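Local atomic coordinates of PcaV transcriptional regulator (Streptomyces coelicolor, PDB entry 4FHT), a protein that probably acts as a DNA-binding transcription factor of the MarR family and binds the aromatic acid 3,4-dihydroxybenzoate. Residues L26-M31 and A114-V119. Numbering follows the deposited sequence.
Sequences LLWNTM and ARMNQV. With DHB (3,4-dihydroxybenzoic acid), chain D.
Met116 runs out from its helix with CG anti to the backbone N (chi1 178°) and SD anti to CA, a straight reach that carries its sulfur to the backbone of segment 26-31, where Met116 SD lies 3.7 Å from Trp28 N. The bend at the last torsion (chi3 64°) then turns the methyl toward the indole. There Met116 CE meets Trp28 CE3 at 4.0 Å, at the ring edge and near its plane, while the sulfur takes an oblique Met-aromatic position beside the six-membered ring. Met116 CG packs against Leu27 CB at 3.9 Å. Met31 reaches across in the other direction: its chain, likewise bent at the end, sets SD and CE against Met116 CA, and Met31 CE also touches Val119 CG2 at 3.9 Å. The other branch of Val119, CG1, meets Leu27 CD2 at 4.2 Å, so the valine fork is shared between two side chains one helical turn apart. The Met116 methyl and the benzo carbons CE3 and CZ3 of Trp28 lie close to one hydroxyl of 3,4-dihydroxybenzoate, with Met116 CE and Trp28 CZ3 each 3.6 Å from DHB O3. Ser38, His24 and three residues of the second subunit hydrogen-bond the ligand, so the contact lines a pocket shared across the MarR-family dimer. Cutting Met116 back to alanine would probably open a gap between helix 100-121 and the Leu27-Trp28 pair, leaving the indole edge without its methyl neighbour. Segments 26-31 and 114-119 run at 138° to one another, nearer antiparallel than perpendicular, and join helices 13-31 and 100-121, which flank the winged helix-turn-helix part; Ala143 of the second subunit packs on Leu27, and helix 38-49 packs on the indole through Ser38 and Tyr41.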
# COMPACT_ATOMS: atom_id res chain seq x y z
N LEU B 26 5.62 -1.11 8.14
CA LEU B 26 6.45 -1.74 9.16
C LEU B 26 7.66 -0.87 9.49
O LEU B 26 7.95 -0.60 10.66
CB LEU B 26 6.90 -3.13 8.69
CG LEU B 26 7.40 -4.15 9.71
CD1 LEU B 26 7.22 -5.56 9.16
CD2 LEU B 26 8.86 -3.92 10.08
N LEU B 27 8.37 -0.44 8.45
CA LEU B 27 9.58 0.37 8.62
C LEU B 27 9.27 1.74 9.23
O LEU B 27 10.06 2.27 10.00
CB LEU B 27 10.31 0.54 7.28
CG LEU B 27 11.07 -0.67 6.75
CD1 LEU B 27 11.46 -0.47 5.29
CD2 LEU B 27 12.31 -0.93 7.59
N TRP B 28 8.13 2.30 8.86
CA TRP B 28 7.71 3.59 9.39
C TRP B 28 7.48 3.51 10.90
O TRP B 28 8.01 4.30 11.67
CB TRP B 28 6.45 4.09 8.68
CG TRP B 28 5.99 5.44 9.17
CD1 TRP B 28 5.16 5.69 10.22
CD2 TRP B 28 6.35 6.72 8.62
NE1 TRP B 28 4.98 7.04 10.37
CE2 TRP B 28 5.70 7.70 9.40
CE3 TRP B 28 7.15 7.13 7.55
CZ2 TRP B 28 5.83 9.06 9.14
CZ3 TRP B 28 7.28 8.49 7.30
CH2 TRP B 28 6.62 9.44 8.09
N ASN B 29 6.69 2.52 11.32
CA ASN B 29 6.35 2.39 12.73
C ASN B 29 7.50 1.96 13.64
O ASN B 29 7.45 2.16 14.85
CB ASN B 29 5.14 1.47 12.93
CG ASN B 29 3.82 2.18 12.67
OD1 ASN B 29 3.26 2.80 13.57
ND2 ASN B 29 3.33 2.09 11.44
N THR B 30 8.54 1.38 13.05
CA THR B 30 9.69 0.93 13.84
C THR B 30 10.85 1.93 13.83
O THR B 30 11.58 2.05 14.81
CB THR B 30 10.20 -0.46 13.38
OG1 THR B 30 10.50 -0.43 11.98
CG2 THR B 30 9.15 -1.53 13.64
N MET B 31 11.01 2.65 12.72
CA MET B 31 12.16 3.55 12.58
C MET B 31 11.78 5.03 12.68
O MET B 31 12.63 5.87 12.99
CB MET B 31 12.89 3.29 11.27
CG MET B 31 13.31 1.83 11.06
SD MET B 31 14.36 1.64 9.61
CE MET B 31 15.82 2.52 10.16
N ALA B 114 15.16 9.79 6.95
CA ALA B 114 16.37 9.65 6.14
C ALA B 114 17.04 8.30 6.40
O ALA B 114 17.53 7.65 5.47
CB ALA B 114 17.33 10.79 6.42
N ARG B 115 17.07 7.88 7.66
CA ARG B 115 17.63 6.59 8.02
C ARG B 115 16.75 5.44 7.52
O ARG B 115 17.26 4.42 7.05
CB ARG B 115 17.82 6.48 9.53
CG ARG B 115 18.74 7.54 10.11
CD ARG B 115 19.19 7.17 11.52
NE ARG B 115 18.06 6.90 12.41
CZ ARG B 115 17.49 7.82 13.18
NH1 ARG B 115 17.93 9.07 13.17
NH2 ARG B 115 16.47 7.49 13.96
N MET B 116 15.44 5.61 7.62
CA MET B 116 14.50 4.60 7.12
C MET B 116 14.68 4.39 5.62
O MET B 116 14.68 3.25 5.14
CB MET B 116 13.05 5.00 7.41
CG MET B 116 12.04 3.99 6.87
SD MET B 116 10.32 4.55 6.82
CE MET B 116 10.44 5.89 5.64
N ASN B 117 14.83 5.48 4.89
CA ASN B 117 14.99 5.41 3.44
C ASN B 117 16.29 4.72 3.01
O ASN B 117 16.34 4.07 1.97
CB ASN B 117 14.87 6.79 2.80
CG ASN B 117 13.44 7.30 2.78
OD1 ASN B 117 12.50 6.54 3.00
ND2 ASN B 117 13.27 8.58 2.50
N GLN B 118 17.34 4.86 3.82
CA GLN B 118 18.60 4.17 3.56
C GLN B 118 18.38 2.66 3.63
O GLN B 118 18.83 1.92 2.75
CB GLN B 118 19.68 4.58 4.56
CG GLN B 118 20.21 5.98 4.36
CD GLN B 118 21.51 6.21 5.11
OE1 GLN B 118 22.08 5.28 5.68
NE2 GLN B 118 21.98 7.45 5.10
N VAL B 119 17.70 2.21 4.67
CA VAL B 119 17.39 0.80 4.84
C VAL B 119 16.40 0.33 3.76
O VAL B 119 16.54 -0.77 3.22
CB VAL B 119 16.80 0.53 6.23
CG1 VAL B 119 16.28 -0.91 6.34
CG2 VAL B 119 17.84 0.82 7.31
C1 DHB D . 4.97 9.64 2.84
C2 DHB D . 5.57 8.44 3.22
C3 DHB D . 6.92 8.41 3.54
O3 DHB D . 7.52 7.23 3.91
C4 DHB D . 7.67 9.57 3.47
O4 DHB D . 9.01 9.53 3.80
C5 DHB D . 7.08 10.77 3.10
C6 DHB D . 5.72 10.80 2.78
C DHB D . 3.51 9.68 2.50
O1 DHB D . 2.71 8.86 3.02
O2 DHB D . 3.09 10.54 1.68